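Sulfur oxidation protein soxB (Thermus thermophilus, PDB 2WDD) hydrolyses a sulfur–sulfur bond in the Sox sulfur-oxidation pathway, that of a cysteine S-thiosulfonate, at a site holding two manganese ions. Local coordinates at residues A[29-34]-A[124-129]; A[211-216]-A[253-258]; A[104-109]-A[334-339]; A[151-156]-A[178-183]; A[50-55]-A[372-377]. One frame throughout, in Å; residues are numbered along the deposited sequence. Where two conformers were deposited one is given.

In the fold
Strand 29-34 opens interaction 1, which closes at 124-129 and pairs two neighbouring strands of one sheet. Loop 50-55 and helix segment 104-109 start within that span but find their partners much later, so interactions 5 and 3 both cross interaction 1. Interaction 4 then joins the ends of helices 146-155 and 170-179, and interaction 2 (211-216 with 253-258) follows in series in the second sheet. Interaction 3 spans both, tying helix 104-120 to the loop after strand 323-333, and interaction 5, closing at 372-377, spans all three. Interactions 2, 3 and 4 touch interaction 1; interaction 5 lies apart, joining the N-terminal part to the C-terminal domain.

Interaction 1. Residues A[29-34]-A[124-129]; sequences ATLLYF and KALVLD
F34 and D129 meet through contrasting first torsions: CG of F34 lies between the backbone N and the carbonyl carbon (chi1 65°), which swings the ring across to the neighbouring strand, whereas the carboxylate of D129 extends away from its own N (chi1 180°). D129 CA sits over one face of the ring, the carboxyl carbon D129 CG comes to 3.7 Å from F34 CE1, and the carboxylate plane is inclined by 31° to the ring. At the ring's edge V127 CG1 stands 4.2 Å from F34 CE2. Q152 and T133 hold D129 OD2 while the backbone N of G131 holds OD1, which fixes the rotation of the carboxylate. Replacing F34 by an alanine would probably open a gap beside V127 CG1 and strip the D129 carboxylate of its packing partner.

The two strands are parallel neighbours within a mixed sheet, joined by a long connection without strands whose last helix, 104-120, packs on the T30 and L32 side: a beta-alpha-beta crossover in the two-sheet core characteristic of metallophosphoesterase-like folds. L31, Y33 and L128 point toward strand 281-284 of the second sheet. T30, L32 and F34 turn their backbone groups to 124-129, while A29, L31 and Y33 bond to strand 311-320. L32 N meets L126 O at 2.8 Å; T30 N to K124 O, L126 N to T30 O, L128 N to L32 O and a longer F34 N to L128 O complete the pairing. Facing the second sheet, L31 runs alongside L126, its CD2 4.1 Å from L126 CB, and Y33 turns a ring edge to the L128 carbonyl, with CD1 3.5 Å from L128 O.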
# COMPACT_ATOMS: atom_id res chain seq x y z
N ALA A 29 -5.84 12.75 24.07
CA ALA A 29 -6.38 11.69 23.24
C ALA A 29 -5.25 10.94 22.56
O ALA A 29 -4.21 11.51 22.25
CB ALA A 29 -7.32 12.27 22.19
N THR A 30 -5.48 9.66 22.31
CA THR A 30 -4.49 8.86 21.62
C THR A 30 -5.15 8.19 20.44
O THR A 30 -6.18 7.55 20.59
CB THR A 30 -3.86 7.82 22.53
OG1 THR A 30 -3.16 8.48 23.59
CG2 THR A 30 -2.88 6.94 21.73
N LEU A 31 -4.51 8.30 19.28
CA LEU A 31 -4.98 7.62 18.08
C LEU A 31 -4.02 6.47 17.80
O LEU A 31 -2.79 6.64 17.82
CB LEU A 31 -5.03 8.58 16.89
CG LEU A 31 -5.72 9.93 17.10
CD1 LEU A 31 -5.69 10.75 15.83
CD2 LEU A 31 -7.16 9.72 17.58
N LEU A 32 -4.57 5.27 17.63
CA LEU A 32 -3.80 4.07 17.31
C LEU A 32 -4.17 3.80 15.86
O LEU A 32 -5.31 3.42 15.56
CB LEU A 32 -4.17 2.91 18.22
CG LEU A 32 -3.93 3.26 19.71
CD1 LEU A 32 -4.42 2.14 20.64
CD2 LEU A 32 -2.45 3.59 19.97
N TYR A 33 -3.25 4.12 14.97
CA TYR A 33 -3.51 4.12 13.54
C TYR A 33 -2.67 3.13 12.74
O TYR A 33 -1.45 3.05 12.90
CB TYR A 33 -3.22 5.54 13.04
CG TYR A 33 -3.14 5.72 11.55
CD1 TYR A 33 -4.19 5.36 10.73
CD2 TYR A 33 -2.03 6.36 10.97
CE1 TYR A 33 -4.13 5.54 9.35
CE2 TYR A 33 -1.96 6.56 9.60
CZ TYR A 33 -3.02 6.15 8.80
OH TYR A 33 -2.95 6.33 7.43
N PHE A 34 -3.32 2.39 11.86
CA PHE A 34 -2.62 1.52 10.92
C PHE A 34 -3.38 1.63 9.61
O PHE A 34 -4.53 2.05 9.59
CB PHE A 34 -2.54 0.07 11.41
CG PHE A 34 -3.88 -0.61 11.49
CD1 PHE A 34 -4.34 -1.41 10.45
CD2 PHE A 34 -4.69 -0.43 12.61
CE1 PHE A 34 -5.58 -2.04 10.54
CE2 PHE A 34 -5.94 -1.04 12.68
CZ PHE A 34 -6.37 -1.86 11.65
N LYS A 124 -8.17 8.68 26.50
CA LYS A 124 -9.17 8.25 25.52
C LYS A 124 -8.45 7.79 24.25
O LYS A 124 -7.72 8.56 23.64
CB LYS A 124 -10.09 9.42 25.18
CG LYS A 124 -10.89 9.23 23.91
CD LYS A 124 -12.22 8.55 24.20
CE LYS A 124 -13.21 8.77 23.07
NZ LYS A 124 -14.22 7.68 23.02
N ALA A 125 -8.68 6.54 23.84
CA ALA A 125 -8.03 6.01 22.64
C ALA A 125 -9.01 5.63 21.53
O ALA A 125 -10.09 5.10 21.78
CB ALA A 125 -7.16 4.83 23.00
N LEU A 126 -8.59 5.89 20.29
CA LEU A 126 -9.39 5.53 19.12
C LEU A 126 -8.51 4.70 18.22
O LEU A 126 -7.32 5.00 18.06
CB LEU A 126 -9.85 6.78 18.37
CG LEU A 126 -10.90 7.65 19.05
CD1 LEU A 126 -11.13 8.93 18.22
CD2 LEU A 126 -12.21 6.87 19.23
N VAL A 127 -9.09 3.63 17.67
CA VAL A 127 -8.39 2.74 16.75
C VAL A 127 -8.88 3.10 15.35
O VAL A 127 -10.07 2.96 15.04
CB VAL A 127 -8.65 1.27 17.10
CG1 VAL A 127 -7.95 0.36 16.08
CG2 VAL A 127 -8.16 0.95 18.51
N LEU A 128 -7.97 3.58 14.52
CA LEU A 128 -8.33 4.06 13.20
C LEU A 128 -7.60 3.27 12.14
O LEU A 128 -6.39 3.12 12.21
CB LEU A 128 -7.96 5.53 13.07
CG LEU A 128 -8.61 6.41 14.14
CD1 LEU A 128 -8.14 7.84 13.99
CD2 LEU A 128 -10.14 6.32 14.03
N ASP A 129 -8.37 2.79 11.16
CA ASP A 129 -7.85 1.98 10.06
C ASP A 129 -7.94 2.77 8.76
O ASP A 129 -9.01 3.24 8.37
CB ASP A 129 -8.70 0.72 9.98
CG ASP A 129 -8.27 -0.21 8.86
OD1 ASP A 129 -7.38 0.16 8.07
OD2 ASP A 129 -8.81 -1.33 8.82

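Interaction 2. Residues A[211-216]-A[253-258]; sequences ALAVVG and EGANAV
A211 is gripped by N256 at both of its backbone polar atoms. The side-chain amide oxygen N256 OD1 accepts from A211 N at 2.8 Å, the N-H arriving in the carbonyl plane on a lone pair. In return N256 N donates to A211 O at 2.7 Å, from a position tilted 20° out of the carbonyl plane, and A257 N adds a weak bond to the same oxygen. N256 CG stands beside the backbone N and anti to the carbonyl carbon (chi1 -62°), which turns OD1 toward the A211 amide. The other end of the amide is held too, ND2 donating to K321 O.

Further along, regular pairing takes over: A213 N reaches A257 O at 2.9 Å in a nearly straight bond, and L212 with A257 and A213 with V258 form parallel bridges. This is the start of strand 257-262 beside strand 210-217, two parallel neighbours joined through helix 240-252 as a beta-alpha-beta unit of the second mixed sheet. G254 ends that helix in a Schellman motif, its phi of 113° being one that would press a CB against the carbonyl oxygen of E253; G254 O then lies 3.5 Å from A211 CB.

The apolar contacts divide between the two sides of the sheet. On one side L212 CD1 rests 3.5 Å from A257 CB. On the other, A213 CB meets A255 CB at 3.8 Å, and farther on V215 crosses V258 obliquely, CG2 to CG1 at 3.7 Å. Helix 240-252 packs on this second side, A250 against A213 and R251 against V258.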
# COMPACT_ATOMS: atom_id res chain seq x y z
N ALA A 211 -13.66 18.21 21.87
CA ALA A 211 -14.35 17.36 20.90
C ALA A 211 -13.43 17.24 19.69
O ALA A 211 -12.94 18.25 19.16
CB ALA A 211 -15.68 17.98 20.51
N LEU A 212 -13.18 16.00 19.27
CA LEU A 212 -12.29 15.73 18.14
C LEU A 212 -13.09 15.10 17.02
O LEU A 212 -13.72 14.06 17.21
CB LEU A 212 -11.21 14.74 18.58
CG LEU A 212 -10.17 14.29 17.56
CD1 LEU A 212 -9.27 15.45 17.17
CD2 LEU A 212 -9.33 13.15 18.14
N ALA A 213 -13.02 15.70 15.84
CA ALA A 213 -13.70 15.14 14.66
C ALA A 213 -12.72 14.29 13.85
O ALA A 213 -11.60 14.71 13.59
CB ALA A 213 -14.22 16.26 13.77
N VAL A 214 -13.19 13.12 13.41
CA VAL A 214 -12.43 12.26 12.50
C VAL A 214 -13.23 12.33 11.19
O VAL A 214 -14.39 11.92 11.14
CB VAL A 214 -12.36 10.80 12.98
CG1 VAL A 214 -11.63 9.91 11.95
CG2 VAL A 214 -11.65 10.70 14.32
N VAL A 215 -12.62 12.92 10.16
CA VAL A 215 -13.24 13.04 8.84
C VAL A 215 -12.61 11.96 7.99
O VAL A 215 -11.41 11.72 8.09
CB VAL A 215 -12.97 14.43 8.22
CG1 VAL A 215 -13.61 14.57 6.83
CG2 VAL A 215 -13.42 15.55 9.17
N GLY A 216 -13.39 11.28 7.15
CA GLY A 216 -12.83 10.25 6.29
C GLY A 216 -12.78 10.62 4.82
O GLY A 216 -13.67 11.29 4.29
N GLU A 253 -20.38 22.21 14.68
CA GLU A 253 -21.05 21.31 15.61
C GLU A 253 -20.28 21.18 16.92
O GLU A 253 -20.69 20.44 17.82
CB GLU A 253 -21.30 19.95 14.97
CG GLU A 253 -22.32 20.00 13.85
CD GLU A 253 -22.75 18.62 13.38
OE1 GLU A 253 -21.93 17.68 13.48
OE2 GLU A 253 -23.90 18.48 12.91
N GLY A 254 -19.15 21.88 17.03
CA GLY A 254 -18.38 21.87 18.26
C GLY A 254 -17.00 21.23 18.27
O GLY A 254 -16.36 21.20 19.32
N ALA A 255 -16.54 20.70 17.15
CA ALA A 255 -15.22 20.07 17.13
C ALA A 255 -14.12 21.11 17.39
O ALA A 255 -14.10 22.16 16.76
CB ALA A 255 -14.97 19.37 15.79
N ASN A 256 -13.21 20.79 18.30
CA ASN A 256 -12.08 21.68 18.60
C ASN A 256 -10.93 21.37 17.65
O ASN A 256 -10.19 22.27 17.25
CB ASN A 256 -11.61 21.47 20.04
CG ASN A 256 -12.68 21.81 21.05
OD1 ASN A 256 -13.23 20.93 21.70
ND2 ASN A 256 -13.03 23.09 21.13
N ALA A 257 -10.80 20.09 17.30
CA ALA A 257 -9.72 19.64 16.42
C ALA A 257 -10.28 18.73 15.35
O ALA A 257 -11.28 18.06 15.57
CB ALA A 257 -8.65 18.92 17.23
N VAL A 258 -9.61 18.71 14.20
CA VAL A 258 -10.08 17.90 13.08
C VAL A 258 -8.96 17.02 12.53
O VAL A 258 -7.89 17.50 12.19
CB VAL A 258 -10.67 18.80 11.97
CG1 VAL A 258 -11.02 17.97 10.72
CG2 VAL A 258 -11.90 19.55 12.48

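Interaction 3. Residues A[104-109]-A[334-339]; sequences MGALTA and VLAEHL
A106 and V334 form the centre of a contact made by aliphatic side chains between the first turns of helix 104-120 and the loop that follows strand 323-333. The methyl of A106 points at the loop and is met by three residues of it: V334 CG1 lies 3.7 Å from A106 CB, A336 CB lies 4.1 Å from A106 CB, and L339 CD1 lies 4.0 Å from A106 CB. This single methyl lets the loop come near the helix, with 5.3 Å between the CA atoms of A106 and A336. L339 CD1 also leans on the helix backbone, 3.7 Å from A106 O. V334 uses both of its branches. CG1, anti to the backbone N, reaches the helix backbone at L107 N (3.6 Å), while CG2 touches L107 CD1 at 4.0 Å, the two side chains crossing at a slant.

The polar interactions here stay within the helix or lead elsewhere. T108 turns its hydroxyl back along the helix, and OG1 donates to M104 O at 2.7 Å; that oxygen also takes the helical bond from T108 N, the two donors approaching from opposite faces of its plane. W151 NE1 donates to the same hydroxyl, which ties this helix to helix 146-155. On the loop side, V334 is bonded through its backbone to G102 and K310.

With no hydrogen bond across the contact, helix 104-120 and the loop after edge strand 323-333 are held together here by shape and burial, not by directed bonds.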
# COMPACT_ATOMS: atom_id res chain seq x y z
N MET A 104 -2.01 -10.44 12.14
CA MET A 104 -3.15 -9.86 12.83
C MET A 104 -3.07 -10.14 14.33
O MET A 104 -3.50 -9.33 15.15
CB MET A 104 -4.46 -10.39 12.26
CG MET A 104 -4.79 -9.79 10.90
SD MET A 104 -6.05 -10.74 10.04
CE MET A 104 -6.37 -9.68 8.65
N GLY A 105 -2.48 -11.27 14.69
CA GLY A 105 -2.32 -11.62 16.10
C GLY A 105 -1.48 -10.58 16.82
O GLY A 105 -1.92 -9.97 17.80
N ALA A 106 -0.27 -10.37 16.32
CA ALA A 106 0.63 -9.40 16.94
C ALA A 106 0.12 -7.96 16.88
O ALA A 106 0.27 -7.21 17.84
CB ALA A 106 2.01 -9.51 16.32
N LEU A 107 -0.49 -7.57 15.76
CA LEU A 107 -1.02 -6.22 15.64
C LEU A 107 -2.12 -6.02 16.68
O LEU A 107 -2.20 -4.97 17.32
CB LEU A 107 -1.54 -5.95 14.21
CG LEU A 107 -2.23 -4.61 13.93
CD1 LEU A 107 -1.34 -3.41 14.28
CD2 LEU A 107 -2.71 -4.51 12.49
N THR A 108 -2.94 -7.04 16.88
CA THR A 108 -4.00 -6.98 17.90
C THR A 108 -3.40 -6.87 19.30
O THR A 108 -3.84 -6.05 20.11
CB THR A 108 -4.92 -8.19 17.80
OG1 THR A 108 -5.52 -8.21 16.50
CG2 THR A 108 -6.01 -8.12 18.86
N ALA A 109 -2.39 -7.69 19.58
CA ALA A 109 -1.73 -7.66 20.89
C ALA A 109 -1.18 -6.27 21.18
O ALA A 109 -1.34 -5.74 22.29
CB ALA A 109 -0.60 -8.70 20.93
N VAL A 334 5.51 -3.71 14.76
CA VAL A 334 4.73 -4.91 15.07
C VAL A 334 5.65 -6.11 14.85
O VAL A 334 5.80 -6.60 13.72
CB VAL A 334 3.46 -5.01 14.20
CG1 VAL A 334 2.67 -6.27 14.56
CG2 VAL A 334 2.59 -3.79 14.40
N LEU A 335 6.35 -6.53 15.91
CA LEU A 335 7.29 -7.64 15.80
C LEU A 335 6.74 -8.83 16.56
O LEU A 335 6.72 -8.84 17.78
CB LEU A 335 8.65 -7.24 16.35
CG LEU A 335 9.40 -6.14 15.57
CD1 LEU A 335 10.52 -5.57 16.42
CD2 LEU A 335 9.95 -6.69 14.26
N ALA A 336 6.25 -9.82 15.82
CA ALA A 336 5.64 -11.00 16.41
C ALA A 336 6.51 -11.73 17.43
O ALA A 336 6.00 -12.33 18.38
CB ALA A 336 5.17 -11.97 15.33
N GLU A 337 7.83 -11.70 17.24
CA GLU A 337 8.73 -12.36 18.20
C GLU A 337 8.88 -11.56 19.49
O GLU A 337 9.48 -12.04 20.45
CB GLU A 337 10.11 -12.58 17.59
CG GLU A 337 10.12 -13.54 16.44
CD GLU A 337 11.53 -13.90 15.99
OE1 GLU A 337 12.50 -13.53 16.68
OE2 GLU A 337 11.64 -14.57 14.94
N HIS A 338 8.36 -10.33 19.51
CA HIS A 338 8.57 -9.46 20.66
C HIS A 338 7.30 -8.92 21.30
O HIS A 338 7.33 -7.96 22.08
CB HIS A 338 9.53 -8.35 20.25
CG HIS A 338 10.82 -8.87 19.71
ND1 HIS A 338 11.82 -9.34 20.53
CD2 HIS A 338 11.21 -9.14 18.45
CE1 HIS A 338 12.80 -9.83 19.80
NE2 HIS A 338 12.45 -9.72 18.52
N LEU A 339 6.19 -9.57 20.98
CA LEU A 339 4.89 -9.20 21.51
C LEU A 339 4.18 -10.43 22.03
O LEU A 339 4.42 -11.55 21.56
CB LEU A 339 4.04 -8.57 20.40
CG LEU A 339 4.47 -7.16 19.99
CD1 LEU A 339 3.82 -6.79 18.65
CD2 LEU A 339 4.11 -6.16 21.07

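Interaction 4. Residues A[151-156]-A[178-183]; sequences WQNLVG and GLFRGE
N153 reaches across from helix 146-155 with its amide set to use both ends. ND2 donates to L179 O at 2.9 Å; the acceptor lies close to the amide plane of N153, although the N-H comes in well above the carbonyl plane of L179. OD1 accepts from R181 N at 2.9 Å. One asparagine thus bridges two backbone groups at the C-terminal end of helix 170-179, just ahead of strand 183-184, an outermost strand of the sheet that contains 124-129. A leucine in place of N153 would probably leave L179 O and R181 N without these partners and weaken the hold on the turn.

The aliphatic part of R181 crosses N153 at about a right angle, CD 3.8 Å from N153 CG, before the chain bends at chi3. A water beyond it donates to N153 O and accepts from R181 NE (3.1 Å), in the plane of the guanidinium at its edge. The preceding residue, Q152, slants across F180, with OE1 3.5 Å from F180 CD1 and the amide and ring planes 26° apart. Both ends of that amide are fixed from outside, OE1 by W134 NE1 and NE2 by D129 of the sheet.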
# COMPACT_ATOMS: atom_id res chain seq x y z
N TRP A 151 -11.92 -10.00 11.93
CA TRP A 151 -10.75 -9.65 12.72
C TRP A 151 -10.83 -8.20 13.21
O TRP A 151 -10.55 -7.91 14.38
CB TRP A 151 -9.45 -9.89 11.94
CG TRP A 151 -8.33 -9.17 12.59
CD1 TRP A 151 -7.74 -9.49 13.79
CD2 TRP A 151 -7.77 -7.91 12.20
NE1 TRP A 151 -6.82 -8.54 14.13
CE2 TRP A 151 -6.83 -7.55 13.18
CE3 TRP A 151 -7.97 -7.06 11.11
CZ2 TRP A 151 -6.07 -6.38 13.09
CZ3 TRP A 151 -7.22 -5.90 11.02
CH2 TRP A 151 -6.29 -5.57 12.01
N GLN A 152 -11.24 -7.28 12.33
CA GLN A 152 -11.37 -5.89 12.76
C GLN A 152 -12.29 -5.82 13.97
O GLN A 152 -12.06 -5.05 14.91
CB GLN A 152 -11.95 -5.02 11.64
CG GLN A 152 -10.99 -4.66 10.51
CD GLN A 152 -11.72 -3.92 9.40
OE1 GLN A 152 -12.73 -4.40 8.89
NE2 GLN A 152 -11.24 -2.73 9.07
N ASN A 153 -13.33 -6.65 13.96
CA ASN A 153 -14.29 -6.68 15.06
C ASN A 153 -13.69 -7.22 16.35
O ASN A 153 -14.05 -6.77 17.44
CB ASN A 153 -15.52 -7.49 14.66
CG ASN A 153 -16.42 -6.75 13.68
OD1 ASN A 153 -16.24 -5.55 13.45
ND2 ASN A 153 -17.38 -7.45 13.11
N LEU A 154 -12.77 -8.18 16.24
CA LEU A 154 -12.11 -8.72 17.42
C LEU A 154 -11.21 -7.65 18.04
O LEU A 154 -11.18 -7.47 19.26
CB LEU A 154 -11.28 -9.95 17.07
CG LEU A 154 -12.05 -11.22 16.74
CD1 LEU A 154 -11.11 -12.30 16.22
CD2 LEU A 154 -12.80 -11.71 17.98
N VAL A 155 -10.46 -6.92 17.21
CA VAL A 155 -9.61 -5.87 17.76
C VAL A 155 -10.43 -4.68 18.25
O VAL A 155 -10.15 -4.12 19.32
CB VAL A 155 -8.48 -5.45 16.79
CG1 VAL A 155 -9.01 -5.30 15.38
CG2 VAL A 155 -7.83 -4.15 17.26
N GLY A 156 -11.48 -4.32 17.51
CA GLY A 156 -12.34 -3.20 17.83
C GLY A 156 -11.91 -1.93 17.11
O GLY A 156 -11.38 -1.01 17.72
N GLY A 178 -22.21 -4.28 6.90
CA GLY A 178 -23.22 -4.69 7.86
C GLY A 178 -22.56 -5.43 9.00
O GLY A 178 -22.98 -5.32 10.16
N LEU A 179 -21.53 -6.20 8.68
CA LEU A 179 -20.80 -6.97 9.68
C LEU A 179 -19.82 -6.11 10.49
O LEU A 179 -19.66 -6.31 11.68
CB LEU A 179 -20.06 -8.14 9.01
CG LEU A 179 -19.18 -9.03 9.90
CD1 LEU A 179 -20.05 -9.80 10.91
CD2 LEU A 179 -18.38 -10.00 9.03
N PHE A 180 -19.16 -5.17 9.81
CA PHE A 180 -18.20 -4.26 10.44
C PHE A 180 -18.84 -3.47 11.59
O PHE A 180 -19.80 -2.74 11.39
CB PHE A 180 -17.69 -3.30 9.35
CG PHE A 180 -16.63 -2.34 9.82
CD1 PHE A 180 -15.47 -2.79 10.42
CD2 PHE A 180 -16.80 -0.97 9.63
CE1 PHE A 180 -14.48 -1.89 10.82
CE2 PHE A 180 -15.82 -0.07 10.04
CZ PHE A 180 -14.67 -0.53 10.62
N ARG A 181 -18.29 -3.61 12.80
CA ARG A 181 -18.85 -2.94 13.97
C ARG A 181 -18.38 -1.51 14.15
O ARG A 181 -18.96 -0.74 14.91
CB ARG A 181 -18.64 -3.77 15.24
CG ARG A 181 -19.43 -5.07 15.24
CD ARG A 181 -19.00 -6.00 16.36
NE ARG A 181 -19.03 -5.34 17.66
CZ ARG A 181 -20.12 -5.22 18.41
NH1 ARG A 181 -21.27 -5.72 17.98
NH2 ARG A 181 -20.06 -4.59 19.58
N GLY A 182 -17.33 -1.13 13.43
CA GLY A 182 -16.84 0.23 13.48
C GLY A 182 -17.75 1.07 12.62
O GLY A 182 -18.74 0.58 12.06
N GLU A 183 -17.41 2.35 12.49
CA GLU A 183 -18.18 3.27 11.67
C GLU A 183 -17.37 3.69 10.44
O GLU A 183 -16.35 4.36 10.55
CB GLU A 183 -18.63 4.51 12.45
CG GLU A 183 -19.39 5.47 11.55
CD GLU A 183 -19.93 6.68 12.27
OE1 GLU A 183 -20.79 7.35 11.68
OE2 GLU A 183 -19.48 6.97 13.40
O HOH W 1 -15.98 -4.75 17.73

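Interaction 5. Residues A[50-55]-A[372-377]; sequences PNLIAP and YKRDTL
The N51 amide and the D375 carboxylate run alongside each other with their planes nearly perpendicular, 85° apart. N51 ND2 donates to D375 OD1 at 2.8 Å, on the syn side and only 16° out of the carboxylate plane. L377 N meets D375 OD2 from above that plane at 2.9 Å, closing an Asx turn; Y555 OH and Y378 N also bond to OD2, so the carboxylate is held at both oxygens. The Y372 ring is approached obliquely, P50 CG lying 3.8 Å from Y372 CE1.

T376 completes the polar contact. Its N reaches N51 O at 3.1 Å, with the donor above the carbonyl plane, while OG1, beside the backbone N (chi1 -58°), accepts from I53 N at 2.9 Å. Next to it the I53 and L377 side chains cross at about a right angle, CD1 to CD1 at 3.5 Å, against V550 of strand 548-550.

The contact joins a loop of the N-terminal metal-binding part to the start of the region related to 5'-nucleotidase C-terminal domains. In one of its two conformers the R374 side chain is about 4 Å from that of the manganese ligand H288, so this inter-domain junction probably lies beside the two-manganese site.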
# COMPACT_ATOMS: atom_id res chain seq x y z
N PRO A 50 13.86 0.23 -2.48
CA PRO A 50 15.23 0.74 -2.59
C PRO A 50 15.25 2.10 -3.31
O PRO A 50 16.19 2.87 -3.14
CB PRO A 50 15.96 -0.33 -3.42
CG PRO A 50 15.07 -1.52 -3.44
CD PRO A 50 13.66 -1.07 -3.16
N ASN A 51 14.21 2.40 -4.10
CA ASN A 51 14.16 3.69 -4.80
C ASN A 51 12.76 4.25 -4.80
O ASN A 51 11.78 3.50 -4.99
CB ASN A 51 14.59 3.56 -6.27
CG ASN A 51 15.95 2.95 -6.43
OD1 ASN A 51 16.97 3.65 -6.45
ND2 ASN A 51 15.99 1.62 -6.54
N LEU A 52 12.69 5.56 -4.60
CA LEU A 52 11.45 6.33 -4.72
C LEU A 52 11.87 7.56 -5.53
O LEU A 52 12.16 8.63 -4.99
CB LEU A 52 10.87 6.73 -3.36
CG LEU A 52 10.19 5.60 -2.58
CD1 LEU A 52 9.83 6.10 -1.17
CD2 LEU A 52 8.92 5.16 -3.33
N ILE A 53 11.99 7.35 -6.83
CA ILE A 53 12.47 8.37 -7.75
C ILE A 53 11.47 9.49 -7.94
O ILE A 53 10.28 9.26 -8.11
CB ILE A 53 12.89 7.73 -9.07
CG1 ILE A 53 14.01 6.73 -8.83
CG2 ILE A 53 13.25 8.79 -10.11
CD1 ILE A 53 14.20 5.73 -9.97
N ALA A 54 11.98 10.72 -7.95
CA ALA A 54 11.14 11.89 -8.11
C ALA A 54 11.85 12.90 -8.97
O ALA A 54 13.07 12.90 -9.05
CB ALA A 54 10.84 12.50 -6.77
N PRO A 55 11.09 13.80 -9.62
CA PRO A 55 11.77 14.86 -10.36
C PRO A 55 12.40 15.78 -9.31
O PRO A 55 12.00 15.77 -8.15
CB PRO A 55 10.61 15.58 -11.07
CG PRO A 55 9.44 15.36 -10.19
CD PRO A 55 9.63 14.00 -9.54
N TYR A 372 11.79 -9.08 -3.44
CA TYR A 372 11.10 -7.89 -2.93
C TYR A 372 10.25 -7.32 -4.06
O TYR A 372 10.51 -7.58 -5.24
CB TYR A 372 12.09 -6.83 -2.41
CG TYR A 372 13.06 -6.32 -3.44
CD1 TYR A 372 12.79 -5.16 -4.17
CD2 TYR A 372 14.26 -6.99 -3.71
CE1 TYR A 372 13.71 -4.66 -5.09
CE2 TYR A 372 15.16 -6.52 -4.64
CZ TYR A 372 14.87 -5.36 -5.35
OH TYR A 372 15.76 -4.87 -6.27
N LYS A 373 9.23 -6.55 -3.69
CA LYS A 373 8.28 -6.01 -4.64
C LYS A 373 8.33 -4.50 -4.85
O LYS A 373 8.19 -4.02 -5.98
CB LYS A 373 6.86 -6.36 -4.17
CG LYS A 373 5.75 -5.62 -4.92
CD LYS A 373 5.50 -6.27 -6.28
CE LYS A 373 4.51 -5.47 -7.13
NZ LYS A 373 4.01 -6.32 -8.26
N ARG A 374 8.48 -3.74 -3.78
CA ARG A 374 8.42 -2.28 -3.88
C ARG A 374 9.65 -1.60 -4.45
O ARG A 374 10.77 -1.90 -4.05
CB ARG A 374 8.03 -1.66 -2.54
CG ARG A 374 6.63 -2.03 -2.07
CD ARG A 374 5.88 -0.80 -1.58
NE ARG A 374 6.03 0.32 -2.51
CZ ARG A 374 6.20 1.58 -2.13
NH1 ARG A 374 6.33 2.54 -3.04
NH2 ARG A 374 6.23 1.90 -0.84
N ASP A 375 9.40 -0.67 -5.38
CA ASP A 375 10.45 0.13 -6.01
C ASP A 375 9.79 0.99 -7.08
O ASP A 375 8.78 0.59 -7.65
CB ASP A 375 11.51 -0.76 -6.68
CG ASP A 375 12.70 0.05 -7.19
OD1 ASP A 375 13.44 0.57 -6.33
OD2 ASP A 375 12.86 0.25 -8.43
N THR A 376 10.39 2.12 -7.43
CA THR A 376 9.78 2.90 -8.51
C THR A 376 9.75 2.10 -9.82
O THR A 376 8.78 2.19 -10.58
CB THR A 376 10.58 4.19 -8.75
OG1 THR A 376 10.60 4.96 -7.54
CG2 THR A 376 9.94 5.03 -9.87
N LEU A 377 10.84 1.40 -10.11
CA LEU A 377 11.03 0.81 -11.43
C LEU A 377 11.19 -0.68 -11.60
O LEU A 377 10.90 -1.21 -12.68
CB LEU A 377 12.28 1.46 -12.07
CG LEU A 377 12.27 2.99 -12.13
CD1 LEU A 377 13.64 3.48 -12.60
CD2 LEU A 377 11.16 3.47 -13.07